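Local coordinates for extracellular solute-binding protein, family 1 (Bifidobacterium longum subsp. infantis ATCC 15697, PDB 3OMB) that binds a magnesium ion and probably captures an extracellular solute, perhaps a carbohydrate, for an ABC importer, as solute-binding lipoproteins of its family do, at residues M167-A172 with Q323-P328; A172-L177 with K193-Q198; S161-H166 with E443-Y448. One frame throughout, in Å; residues are numbered along the deposited sequence.

How the contacts relate
The three contacts follow one run of chain, residues 161-177, from the loop before strand 166-170, along that strand and into helix 171-177. Contact 3 ties the loop to helix 436-452, contact 1 pairs the strand with edge strand 324-326 of a four-stranded mixed sheet, and contact 2 packs the helix on helix 185-197. Their loops are nested, contact 2 within contact 1 within contact 3. Centres of contacts 1 and 2 lie about 12 Å apart, those of 1 and 3 about 13 Å, those of 2 and 3 about 25 Å. Contacts 1 and 2 share A172; Y448 joins contact 3 to M167. The row thus leads from nearer the chain's centre out to the magnesium site.

Contact 1. Residues M167-A172 with Q323-P328; sequences MLINKA and QYIAMP
L168, I169 and N170 pair with A326, I325 and Y324 as antiparallel neighbours in a mixed four-stranded sheet, where strand 324-326 forms one edge and strand 305-310 flanks 166-170 on its other side. I169 and I325 make the hydrogen-bonded pair: I169 N donates to I325 O at 2.9 Å, and I325 N returns a bond to I169 O. M327 N extends the ladder to M167 O. Beyond the strand, Q323 O receives A172 N at 3.1 Å and a weak, strongly bent bond from K171 N; the edge strand is thereby fastened to the first turn of helix 171-177.

Apolar contacts fall on both sides of the sheet. On the side of I169 and I325, the selenium of selenomethionine M327 lies 3.7 Å from I169 CG2. M327 CG, set between backbone N and carbonyl carbon (chi1 56°), meets CG of the extended selenomethionine M167. K171 lays its CD against I325 CD1. On the other side, L168 CD2 reaches A326 CB at 4.0 Å.

Polar side chains gather around N170, the N-cap residue of the helix, whose OD1 accepts from W173 N. Its CG is swung away from the backbone N (chi1 -167°) and sits over the rim of one Y324 face, ring and amide planes 53° apart. Y324 OH also bonds T305 O and takes only a weak bond from N170 ND2. The stronger bond of that ND2 runs to Q323 OE1, 3.0 Å away: the acceptor is nearly in the amide plane of N170, but the donor stands above the plane of the Q323 side-chain amide.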
HETATM    1  N   MSE A 167       0.950   1.655  14.623  1.00 14.13           N
HETATM    2  CA  MSE A 167       0.463   0.929  15.776  1.00 14.81           C
HETATM    3  C   MSE A 167      -0.228   1.945  16.675  1.00 15.14           C
HETATM    4  O   MSE A 167       0.376   2.923  17.106  1.00 16.35           O
HETATM    5  CB  MSE A 167       1.650   0.293  16.509  1.00 15.02           C
HETATM    6  CG  MSE A 167       1.251  -0.469  17.746  1.00 17.22           C
HETATM    7 SE   MSE A 167       2.781  -1.387  18.459  0.75 19.46          SE
HETATM    8  CE  MSE A 167       1.877  -2.585  19.684  1.00 20.33           C
ATOM      9  N   LEU A 168      -1.499   1.721  16.948  1.00 15.63           N
ATOM     10  CA  LEU A 168      -2.335   2.690  17.649  1.00 15.93           C
ATOM     11  C   LEU A 168      -2.676   2.197  19.037  1.00 16.66           C
ATOM     12  O   LEU A 168      -2.927   1.004  19.239  1.00 17.95           O
ATOM     13  CB  LEU A 168      -3.634   2.898  16.873  1.00 15.45           C
ATOM     14  CG  LEU A 168      -3.462   3.234  15.400  1.00 15.79           C
ATOM     15  CD1 LEU A 168      -4.822   3.232  14.685  1.00 14.92           C
ATOM     16  CD2 LEU A 168      -2.686   4.600  15.230  1.00 15.85           C
ATOM     17  N   ILE A 169      -2.720   3.104  20.002  1.00 17.12           N
ATOM     18  CA  ILE A 169      -3.033   2.695  21.378  1.00 16.88           C
ATOM     19  C   ILE A 169      -3.981   3.674  22.038  1.00 17.40           C
ATOM     20  O   ILE A 169      -3.928   4.891  21.753  1.00 17.46           O
ATOM     21  CB  ILE A 169      -1.760   2.488  22.234  1.00 16.71           C
ATOM     22  CG1 ILE A 169      -2.148   1.951  23.626  1.00 17.55           C
ATOM     23  CG2 ILE A 169      -0.925   3.784  22.345  1.00 17.31           C
ATOM     24  CD1 ILE A 169      -1.016   1.263  24.354  1.00 17.46           C
ATOM     25  N   ASN A 170      -4.869   3.148  22.892  1.00 17.46           N
ATOM     26  CA  ASN A 170      -5.777   3.992  23.630  1.00 17.78           C
ATOM     27  C   ASN A 170      -5.023   4.676  24.767  1.00 18.43           C
ATOM     28  O   ASN A 170      -4.845   4.101  25.834  1.00 17.97           O
ATOM     29  CB  ASN A 170      -7.002   3.227  24.145  1.00 17.94           C
ATOM     30  CG  ASN A 170      -8.115   4.162  24.649  1.00 17.61           C
ATOM     31  OD1 ASN A 170      -7.855   5.150  25.310  1.00 17.21           O
ATOM     32  ND2 ASN A 170      -9.354   3.834  24.329  1.00 17.94           N
ATOM     33  N   LYS A 171      -4.606   5.910  24.494  1.00 18.83           N
ATOM     34  CA  LYS A 171      -3.907   6.794  25.415  1.00 20.15           C
ATOM     35  C   LYS A 171      -4.770   7.237  26.625  1.00 20.70           C
ATOM     36  O   LYS A 171      -4.266   7.364  27.732  1.00 20.77           O
ATOM     37  CB  LYS A 171      -3.417   7.995  24.591  1.00 21.02           C
ATOM     38  CG  LYS A 171      -2.684   9.114  25.313  1.00 23.45           C
ATOM     39  CD  LYS A 171      -1.416   8.675  26.006  1.00 28.86           C
ATOM     40  CE  LYS A 171      -0.714   9.924  26.577  1.00 32.04           C
ATOM     41  NZ  LYS A 171       0.471   9.519  27.319  1.00 35.21           N
ATOM     42  N   ALA A 172      -6.074   7.434  26.436  1.00 21.61           N
ATOM     43  CA  ALA A 172      -6.954   7.718  27.584  1.00 21.78           C
ATOM     44  C   ALA A 172      -6.970   6.572  28.574  1.00 21.65           C
ATOM     45  O   ALA A 172      -7.019   6.807  29.774  1.00 21.33           O
ATOM     46  CB  ALA A 172      -8.399   8.060  27.137  1.00 21.90           C
ATOM     47  N   GLN A 323      -9.241   9.547  22.000  1.00 23.76           N
ATOM     48  CA  GLN A 323      -8.664   8.624  22.992  1.00 22.52           C
ATOM     49  C   GLN A 323      -7.353   7.958  22.520  1.00 21.84           C
ATOM     50  O   GLN A 323      -6.602   7.405  23.340  1.00 21.86           O
ATOM     51  CB  GLN A 323      -9.683   7.539  23.333  1.00 22.15           C
ATOM     52  CG  GLN A 323     -10.829   8.060  24.166  1.00 22.06           C
ATOM     53  CD  GLN A 323     -11.772   6.980  24.587  1.00 22.00           C
ATOM     54  OE1 GLN A 323     -11.369   5.955  25.125  1.00 21.87           O
ATOM     55  NE2 GLN A 323     -13.056   7.215  24.373  1.00 24.34           N
ATOM     56  N   TYR A 324      -7.075   8.035  21.221  1.00 20.10           N
ATOM     57  CA  TYR A 324      -6.040   7.191  20.611  1.00 19.79           C
ATOM     58  C   TYR A 324      -4.870   7.990  20.066  1.00 19.59           C
ATOM     59  O   TYR A 324      -5.076   9.089  19.559  1.00 19.78           O
ATOM     60  CB  TYR A 324      -6.653   6.348  19.471  1.00 18.49           C
ATOM     61  CG  TYR A 324      -7.581   5.282  19.987  1.00 17.57           C
ATOM     62  CD1 TYR A 324      -8.933   5.559  20.223  1.00 17.05           C
ATOM     63  CD2 TYR A 324      -7.093   3.991  20.273  1.00 15.49           C
ATOM     64  CE1 TYR A 324      -9.794   4.565  20.737  1.00 18.87           C
ATOM     65  CE2 TYR A 324      -7.921   3.008  20.777  1.00 16.21           C
ATOM     66  CZ  TYR A 324      -9.269   3.289  21.002  1.00 17.81           C
ATOM     67  OH  TYR A 324     -10.086   2.299  21.484  1.00 18.31           O
ATOM     68  N   ILE A 325      -3.661   7.419  20.155  1.00 19.39           N
ATOM     69  CA  ILE A 325      -2.461   7.980  19.512  1.00 19.01           C
ATOM     70  C   ILE A 325      -1.701   6.873  18.796  1.00 18.50           C
ATOM     71  O   ILE A 325      -1.908   5.691  19.078  1.00 18.64           O
ATOM     72  CB  ILE A 325      -1.481   8.668  20.526  1.00 19.75           C
ATOM     73  CG1 ILE A 325      -0.869   7.644  21.513  1.00 21.30           C
ATOM     74  CG2 ILE A 325      -2.158   9.879  21.241  1.00 19.50           C
ATOM     75  CD1 ILE A 325       0.175   8.270  22.513  1.00 24.63           C
ATOM     76  N   ALA A 326      -0.802   7.247  17.889  1.00 17.57           N
ATOM     77  CA  ALA A 326       0.170   6.286  17.371  1.00 16.72           C
ATOM     78  C   ALA A 326       1.324   6.174  18.362  1.00 16.58           C
ATOM     79  O   ALA A 326       1.690   7.167  18.969  1.00 17.30           O
ATOM     80  CB  ALA A 326       0.664   6.703  15.974  1.00 15.93           C
HETATM   81  N   MSE A 327       1.883   4.974  18.531  1.00 16.40           N
HETATM   82  CA  MSE A 327       3.037   4.747  19.421  1.00 16.79           C
HETATM   83  C   MSE A 327       4.188   4.099  18.639  1.00 16.56           C
HETATM   84  O   MSE A 327       3.941   3.325  17.717  1.00 17.19           O
HETATM   85  CB  MSE A 327       2.665   3.822  20.589  1.00 16.92           C
HETATM   86  CG  MSE A 327       2.094   2.470  20.129  1.00 19.51           C
HETATM   87 SE   MSE A 327       1.716   1.244  21.585  0.75 25.67          SE
HETATM   88  CE  MSE A 327       3.526   0.734  22.037  1.00 24.69           C
ATOM     89  N   PRO A 328       5.443   4.391  19.023  1.00 16.15           N
ATOM     90  CA  PRO A 328       6.559   3.674  18.444  1.00 16.31           C
ATOM     91  C   PRO A 328       6.442   2.195  18.795  1.00 16.36           C
ATOM     92  O   PRO A 328       5.911   1.862  19.869  1.00 15.99           O
ATOM     93  CB  PRO A 328       7.774   4.280  19.157  1.00 16.18           C
ATOM     94  CG  PRO A 328       7.287   5.632  19.683  1.00 16.67           C
ATOM     95  CD  PRO A 328       5.865   5.430  19.993  1.00 16.17           C
TER

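Contact 2. Residues A172-L177 with K193-Q198; sequences AWLDKL and KAFKTQ
W173 meets F195 edge to face where the axes of segments 172-177 and 193-197 cross at 82° and come within 10.9 Å. The indole brings its six-membered ring edge-on, with centroids 5.0 Å apart and planes at 74°; CE3 stands 3.6 Å above the centre of the phenyl ring. W173 CB adds a contact to F195 CE1 at 3.6 Å, so the tryptophan touches the phenyl with both CB and the indole. L174 follows with CD2 against F195 CZ at 3.8 Å, at the far end of the phenyl. One turn after W173, L177 points at the other helix: L177 CD1 lies in the plane of the F195 ring, at its edge, 3.9 Å from F195 CD1, and also rests on A194 CB. The second branch, CD2, packs against Q198, just past the helix end, 3.7 Å from OE1. With no hydrogen bond between the segments, the joint depends on apolar packing.

Around this crossing, W173 also packs on P200 and on E208, a magnesium ligand, so it lies beside the metal loop. F195 additionally touches P210 of strand 209-211, which places helix 185-197 against an edge of the sheet containing strand 166-170.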
ATOM      1  N   ALA A 172      -6.074   7.434  26.436  1.00 21.61           N
ATOM      2  CA  ALA A 172      -6.954   7.718  27.584  1.00 21.78           C
ATOM      3  C   ALA A 172      -6.970   6.572  28.574  1.00 21.65           C
ATOM      4  O   ALA A 172      -7.019   6.807  29.774  1.00 21.33           O
ATOM      5  CB  ALA A 172      -8.399   8.060  27.137  1.00 21.90           C
ATOM      6  N   TRP A 173      -6.933   5.332  28.070  1.00 21.77           N
ATOM      7  CA  TRP A 173      -6.918   4.157  28.943  1.00 21.25           C
ATOM      8  C   TRP A 173      -5.622   4.120  29.715  1.00 21.99           C
ATOM      9  O   TRP A 173      -5.625   3.790  30.891  1.00 21.82           O
ATOM     10  CB  TRP A 173      -7.053   2.857  28.156  1.00 20.76           C
ATOM     11  CG  TRP A 173      -8.442   2.551  27.645  1.00 20.04           C
ATOM     12  CD1 TRP A 173      -9.551   3.359  27.708  1.00 17.70           C
ATOM     13  CD2 TRP A 173      -8.844   1.363  26.973  1.00 19.22           C
ATOM     14  NE1 TRP A 173     -10.619   2.730  27.132  1.00 19.70           N
ATOM     15  CE2 TRP A 173     -10.217   1.500  26.668  1.00 19.94           C
ATOM     16  CE3 TRP A 173      -8.175   0.179  26.604  1.00 18.67           C
ATOM     17  CZ2 TRP A 173     -10.942   0.500  26.003  1.00 21.09           C
ATOM     18  CZ3 TRP A 173      -8.883  -0.815  25.948  1.00 19.23           C
ATOM     19  CH2 TRP A 173     -10.260  -0.649  25.643  1.00 21.47           C
ATOM     20  N   LEU A 174      -4.511   4.410  29.041  1.00 22.59           N
ATOM     21  CA  LEU A 174      -3.217   4.447  29.725  1.00 23.85           C
ATOM     22  C   LEU A 174      -3.248   5.485  30.858  1.00 25.16           C
ATOM     23  O   LEU A 174      -2.901   5.170  32.020  1.00 25.84           O
ATOM     24  CB  LEU A 174      -2.089   4.749  28.751  1.00 23.06           C
ATOM     25  CG  LEU A 174      -1.740   3.706  27.681  1.00 22.15           C
ATOM     26  CD1 LEU A 174      -0.820   4.346  26.622  1.00 21.16           C
ATOM     27  CD2 LEU A 174      -1.069   2.437  28.308  1.00 19.70           C
ATOM     28  N   ASP A 175      -3.695   6.698  30.531  1.00 26.23           N
ATOM     29  CA  ASP A 175      -3.827   7.786  31.522  1.00 27.80           C
ATOM     30  C   ASP A 175      -4.711   7.392  32.693  1.00 28.19           C
ATOM     31  O   ASP A 175      -4.287   7.463  33.838  1.00 28.99           O
ATOM     32  CB  ASP A 175      -4.332   9.078  30.864  1.00 28.57           C
ATOM     33  CG  ASP A 175      -3.249   9.770  30.045  1.00 31.32           C
ATOM     34  OD1 ASP A 175      -2.086   9.304  30.108  1.00 35.15           O
ATOM     35  OD2 ASP A 175      -3.535  10.769  29.342  1.00 33.55           O
ATOM     36  N   LYS A 176      -5.926   6.949  32.396  1.00 28.44           N
ATOM     37  CA  LYS A 176      -6.860   6.467  33.410  1.00 28.98           C
ATOM     38  C   LYS A 176      -6.251   5.423  34.363  1.00 28.15           C
ATOM     39  O   LYS A 176      -6.538   5.431  35.545  1.00 27.92           O
ATOM     40  CB  LYS A 176      -8.108   5.881  32.744  1.00 29.46           C
ATOM     41  CG  LYS A 176      -9.254   5.581  33.723  1.00 32.42           C
ATOM     42  CD  LYS A 176     -10.584   5.343  32.988  1.00 35.02           C
ATOM     43  CE  LYS A 176     -11.668   4.751  33.923  1.00 36.06           C
ATOM     44  NZ  LYS A 176     -12.304   5.826  34.735  1.00 38.00           N
ATOM     45  N   LEU A 177      -5.422   4.531  33.837  1.00 27.12           N
ATOM     46  CA  LEU A 177      -4.872   3.450  34.636  1.00 26.74           C
ATOM     47  C   LEU A 177      -3.515   3.829  35.215  1.00 26.32           C
ATOM     48  O   LEU A 177      -2.938   3.055  35.930  1.00 26.45           O
ATOM     49  CB  LEU A 177      -4.777   2.150  33.820  1.00 25.90           C
ATOM     50  CG  LEU A 177      -6.111   1.603  33.267  1.00 26.01           C
ATOM     51  CD1 LEU A 177      -5.865   0.285  32.525  1.00 24.59           C
ATOM     52  CD2 LEU A 177      -7.220   1.445  34.358  1.00 24.21           C
ATOM     53  N   LYS A 193      -2.642  -6.695  29.985  1.00 18.69           N
ATOM     54  CA  LYS A 193      -3.298  -7.367  31.108  1.00 19.48           C
ATOM     55  C   LYS A 193      -4.095  -6.366  31.923  1.00 19.81           C
ATOM     56  O   LYS A 193      -5.184  -6.687  32.373  1.00 20.38           O
ATOM     57  CB  LYS A 193      -2.301  -8.116  31.999  1.00 20.16           C
ATOM     58  CG  LYS A 193      -1.631  -9.297  31.318  1.00 21.32           C
ATOM     59  CD  LYS A 193      -0.569  -9.901  32.242  1.00 26.79           C
ATOM     60  CE  LYS A 193       0.081 -11.120  31.607  1.00 28.34           C
ATOM     61  NZ  LYS A 193       0.882 -11.857  32.638  1.00 30.22           N
ATOM     62  N   ALA A 194      -3.550  -5.159  32.107  1.00 19.78           N
ATOM     63  CA  ALA A 194      -4.289  -4.041  32.732  1.00 19.79           C
ATOM     64  C   ALA A 194      -5.540  -3.623  31.924  1.00 19.34           C
ATOM     65  O   ALA A 194      -6.621  -3.482  32.502  1.00 19.52           O
ATOM     66  CB  ALA A 194      -3.364  -2.842  32.992  1.00 19.79           C
ATOM     67  N   PHE A 195      -5.428  -3.476  30.608  1.00 18.36           N
ATOM     68  CA  PHE A 195      -6.641  -3.259  29.787  1.00 18.98           C
ATOM     69  C   PHE A 195      -7.697  -4.362  29.979  1.00 19.49           C
ATOM     70  O   PHE A 195      -8.904  -4.098  29.994  1.00 19.36           O
ATOM     71  CB  PHE A 195      -6.331  -3.148  28.288  1.00 18.03           C
ATOM     72  CG  PHE A 195      -5.520  -1.931  27.906  1.00 18.27           C
ATOM     73  CD1 PHE A 195      -5.338  -0.863  28.809  1.00 16.82           C
ATOM     74  CD2 PHE A 195      -4.969  -1.838  26.613  1.00 16.06           C
ATOM     75  CE1 PHE A 195      -4.606   0.271  28.439  1.00 14.63           C
ATOM     76  CE2 PHE A 195      -4.218  -0.723  26.233  1.00 15.94           C
ATOM     77  CZ  PHE A 195      -4.052   0.350  27.153  1.00 17.29           C
ATOM     78  N   LYS A 196      -7.229  -5.598  30.090  1.00 20.21           N
ATOM     79  CA  LYS A 196      -8.097  -6.764  30.217  1.00 21.29           C
ATOM     80  C   LYS A 196      -8.916  -6.730  31.507  1.00 21.87           C
ATOM     81  O   LYS A 196     -10.139  -6.936  31.452  1.00 22.71           O
ATOM     82  CB  LYS A 196      -7.238  -8.046  30.142  1.00 21.92           C
ATOM     83  CG  LYS A 196      -7.941  -9.384  30.385  1.00 23.96           C
ATOM     84  CD  LYS A 196      -8.703  -9.807  29.158  1.00 28.43           C
ATOM     85  CE  LYS A 196      -9.361 -11.200  29.330  1.00 30.44           C
ATOM     86  NZ  LYS A 196     -10.080 -11.505  28.071  1.00 30.59           N
ATOM     87  N   THR A 197      -8.264  -6.405  32.627  0.50 22.04           N
ATOM     88  CA  THR A 197      -8.815  -6.651  33.963  0.50 23.00           C
ATOM     89  C   THR A 197      -9.243  -5.415  34.775  0.50 23.29           C
ATOM     90  O   THR A 197      -9.939  -5.544  35.785  0.50 23.60           O
ATOM     91  CB  THR A 197      -7.821  -7.454  34.827  0.50 23.10           C
ATOM     92  OG1 THR A 197      -8.402  -7.699  36.106  0.50 24.57           O
ATOM     93  CG2 THR A 197      -6.552  -6.663  35.041  0.50 22.93           C
ATOM     94  N   GLN A 198      -8.823  -4.229  34.352  1.00 23.01           N
ATOM     95  CA  GLN A 198      -9.086  -3.016  35.145  1.00 23.47           C
ATOM     96  C   GLN A 198     -10.171  -2.099  34.582  1.00 22.79           C
ATOM     97  O   GLN A 198     -10.267  -0.932  34.956  1.00 22.13           O
ATOM     98  CB  GLN A 198      -7.774  -2.271  35.395  1.00 23.94           C
ATOM     99  CG  GLN A 198      -6.815  -3.027  36.360  1.00 26.97           C
ATOM    100  CD  GLN A 198      -5.456  -2.343  36.458  1.00 30.57           C
ATOM    101  OE1 GLN A 198      -5.353  -1.118  36.357  1.00 31.70           O
ATOM    102  NE2 GLN A 198      -4.398  -3.140  36.624  1.00 33.33           N
TER

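Contact 3. Residues S161-H166 with E443-Y448; sequences SGTGQH and EVNKVY
H166 and N445 join a loop to helix 436-452; the loop runs between strands 152-155 and 166-170 and contains an ST turn, in which T163 OG1 accepts from Q165 N while also bonding D343. H166 NE2 donates to N445 OD1 at 2.8 Å with an N-H...O angle of 140°. The acceptor lies almost in the imidazole plane, whereas NE2 stands above the carbonyl plane of the asparagine, ring and amide being turned well away from coplanar. H166 ND1 is bonded to G310 O, so both imidazole nitrogens are engaged and the rotation of the ring is fixed. Two carbonyl acceptors, one at each nitrogen, would favour a doubly protonated, positively charged imidazole.

The amide of N445 also reaches the loop backbone. Its ND2 gives a weak bond to T163 O at 3.4 Å and a further one to a water, 2.9 Å away, that accepts from G162 N as well. N445 thus meets the loop at G162, T163 and H166, the first through water, and its ND2 comes 3.4 Å from G162 CA.

Apolar and aromatic contacts complete the hold on H166. V444 CG2 sits over the centre of one imidazole face, a CH-pi contact only 11° off the ring normal. Y448 approaches the rim of the imidazole, CE2 being 3.6 Å from H166 CD2; the rings are oblique, their planes at 41°. With CG beside its own backbone N, Y448 extends past H166, and its hydroxyl is hydrogen-bonded to M167 N, the next residue, while its ring stacks with W342. That reach leaves Y448 OH 3.7 Å from H166 CA.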
ATOM      1  N   SER A 161       4.347  10.508   1.708  1.00 18.87           N
ATOM      2  CA  SER A 161       5.661   9.880   1.568  1.00 19.94           C
ATOM      3  C   SER A 161       5.985   8.842   2.670  1.00 19.40           C
ATOM      4  O   SER A 161       6.787   7.939   2.435  1.00 20.21           O
ATOM      5  CB  SER A 161       6.772  10.940   1.484  1.00 20.23           C
ATOM      6  OG  SER A 161       6.920  11.539   2.759  1.00 21.60           O
ATOM      7  N   GLY A 162       5.373   8.962   3.849  1.00 18.17           N
ATOM      8  CA  GLY A 162       5.622   7.998   4.924  1.00 17.46           C
ATOM      9  C   GLY A 162       4.849   6.674   4.798  1.00 16.50           C
ATOM     10  O   GLY A 162       4.110   6.435   3.827  1.00 15.68           O
ATOM     11  N   THR A 163       5.020   5.802   5.777  1.00 15.75           N
ATOM     12  CA  THR A 163       4.371   4.492   5.719  1.00 15.09           C
ATOM     13  C   THR A 163       2.887   4.562   6.001  1.00 15.04           C
ATOM     14  O   THR A 163       2.440   5.455   6.674  1.00 14.19           O
ATOM     15  CB  THR A 163       5.029   3.454   6.655  1.00 15.02           C
ATOM     16  OG1 THR A 163       4.312   2.218   6.553  1.00 15.37           O
ATOM     17  CG2 THR A 163       5.029   3.913   8.124  1.00 13.78           C
ATOM     18  N   GLY A 164       2.132   3.600   5.482  1.00 15.71           N
ATOM     19  CA  GLY A 164       0.723   3.504   5.816  1.00 15.82           C
ATOM     20  C   GLY A 164       0.466   2.651   7.048  1.00 15.80           C
ATOM     21  O   GLY A 164      -0.672   2.578   7.520  1.00 15.80           O
ATOM     22  N   GLN A 165       1.516   2.019   7.574  1.00 15.44           N
ATOM     23  CA  GLN A 165       1.394   1.113   8.728  1.00 15.48           C
ATOM     24  C   GLN A 165       1.733   1.824  10.020  1.00 15.37           C
ATOM     25  O   GLN A 165       2.787   2.453  10.121  1.00 16.44           O
ATOM     26  CB  GLN A 165       2.338  -0.086   8.563  1.00 15.42           C
ATOM     27  CG  GLN A 165       2.452  -0.582   7.112  1.00 15.80           C
ATOM     28  CD  GLN A 165       1.155  -1.153   6.588  1.00 17.77           C
ATOM     29  OE1 GLN A 165       0.456  -1.916   7.295  1.00 17.37           O
ATOM     30  NE2 GLN A 165       0.809  -0.790   5.339  1.00 16.31           N
ATOM     31  N   HIS A 166       0.841   1.736  11.012  1.00 14.82           N
ATOM     32  CA  HIS A 166       1.062   2.341  12.317  1.00 13.95           C
ATOM     33  C   HIS A 166       0.487   1.452  13.393  1.00 14.19           C
ATOM     34  O   HIS A 166      -0.314   0.568  13.094  1.00 13.88           O
ATOM     35  CB  HIS A 166       0.435   3.730  12.380  1.00 14.01           C
ATOM     36  CG  HIS A 166       0.669   4.517  11.134  1.00 15.05           C
ATOM     37  ND1 HIS A 166      -0.232   4.530  10.093  1.00 16.34           N
ATOM     38  CD2 HIS A 166       1.748   5.214  10.709  1.00 15.70           C
ATOM     39  CE1 HIS A 166       0.257   5.253   9.099  1.00 17.86           C
ATOM     40  NE2 HIS A 166       1.456   5.685   9.450  1.00 17.93           N
ATOM     41  N   GLU A 443       0.508  13.479  10.816  1.00 28.58           N
ATOM     42  CA  GLU A 443       0.609  13.472  12.269  1.00 28.57           C
ATOM     43  C   GLU A 443       1.107  12.130  12.877  1.00 26.96           C
ATOM     44  O   GLU A 443       2.014  12.129  13.737  1.00 26.03           O
ATOM     45  CB  GLU A 443      -0.713  13.912  12.882  1.00 29.85           C
ATOM     46  CG  GLU A 443      -0.597  14.316  14.347  1.00 35.66           C
ATOM     47  CD  GLU A 443      -0.301  15.818  14.556  1.00 42.56           C
ATOM     48  OE1 GLU A 443       0.451  16.448  13.744  1.00 45.47           O
ATOM     49  OE2 GLU A 443      -0.836  16.366  15.558  1.00 45.85           O
ATOM     50  N   VAL A 444       0.525  10.999  12.450  1.00 25.04           N
ATOM     51  CA  VAL A 444       0.994   9.688  12.940  1.00 23.30           C
ATOM     52  C   VAL A 444       2.412   9.350  12.456  1.00 22.61           C
ATOM     53  O   VAL A 444       3.178   8.679  13.167  1.00 21.43           O
ATOM     54  CB  VAL A 444       0.009   8.492  12.635  1.00 23.80           C
ATOM     55  CG1 VAL A 444      -1.358   8.717  13.318  1.00 23.27           C
ATOM     56  CG2 VAL A 444      -0.157   8.281  11.161  1.00 23.03           C
ATOM     57  N   ASN A 445       2.788   9.835  11.271  1.00 21.63           N
ATOM     58  CA  ASN A 445       4.118   9.496  10.766  1.00 21.52           C
ATOM     59  C   ASN A 445       5.255  10.156  11.528  1.00 21.64           C
ATOM     60  O   ASN A 445       6.363   9.617  11.576  1.00 21.73           O
ATOM     61  CB  ASN A 445       4.235   9.652   9.253  1.00 21.10           C
ATOM     62  CG  ASN A 445       3.676   8.446   8.516  1.00 21.36           C
ATOM     63  OD1 ASN A 445       3.648   7.328   9.049  1.00 20.61           O
ATOM     64  ND2 ASN A 445       3.232   8.656   7.292  1.00 23.71           N
ATOM     65  N   LYS A 446       4.960  11.282  12.170  1.00 21.74           N
ATOM     66  CA  LYS A 446       5.909  11.947  13.080  1.00 21.53           C
ATOM     67  C   LYS A 446       6.376  11.005  14.172  1.00 20.26           C
ATOM     68  O   LYS A 446       7.528  11.034  14.567  1.00 19.73           O
ATOM     69  CB  LYS A 446       5.274  13.170  13.735  1.00 22.08           C
ATOM     70  CG  LYS A 446       5.261  14.373  12.801  1.00 25.18           C
ATOM     71  CD  LYS A 446       4.549  15.540  13.427  1.00 28.94           C
ATOM     72  CE  LYS A 446       3.976  16.468  12.356  1.00 32.32           C
ATOM     73  NZ  LYS A 446       5.015  17.249  11.635  1.00 34.99           N
ATOM     74  N   VAL A 447       5.469  10.155  14.645  1.00 18.87           N
ATOM     75  CA  VAL A 447       5.785   9.245  15.706  1.00 17.73           C
ATOM     76  C   VAL A 447       6.870   8.236  15.309  1.00 17.83           C
ATOM     77  O   VAL A 447       7.619   7.783  16.171  1.00 17.69           O
ATOM     78  CB  VAL A 447       4.522   8.534  16.203  1.00 18.12           C
ATOM     79  CG1 VAL A 447       4.860   7.480  17.231  1.00 16.42           C
ATOM     80  CG2 VAL A 447       3.510   9.574  16.773  1.00 18.18           C
ATOM     81  N   TYR A 448       6.972   7.919  14.011  1.00 17.22           N
ATOM     82  CA  TYR A 448       7.843   6.841  13.524  1.00 16.97           C
ATOM     83  C   TYR A 448       9.181   7.283  12.953  1.00 17.74           C
ATOM     84  O   TYR A 448      10.022   6.442  12.589  1.00 17.30           O
ATOM     85  CB  TYR A 448       7.079   5.964  12.514  1.00 16.52           C
ATOM     86  CG  TYR A 448       5.924   5.285  13.243  1.00 15.91           C
ATOM     87  CD1 TYR A 448       6.163   4.231  14.123  1.00 14.49           C
ATOM     88  CD2 TYR A 448       4.640   5.766  13.144  1.00 13.32           C
ATOM     89  CE1 TYR A 448       5.116   3.628  14.832  1.00 15.22           C
ATOM     90  CE2 TYR A 448       3.591   5.183  13.857  1.00 15.16           C
ATOM     91  CZ  TYR A 448       3.831   4.114  14.705  1.00 15.13           C
ATOM     92  OH  TYR A 448       2.780   3.524  15.414  1.00 15.64           O
TER
HETATM   93  O   HOH W   1       3.504  10.663   5.193  1.00 17.15           O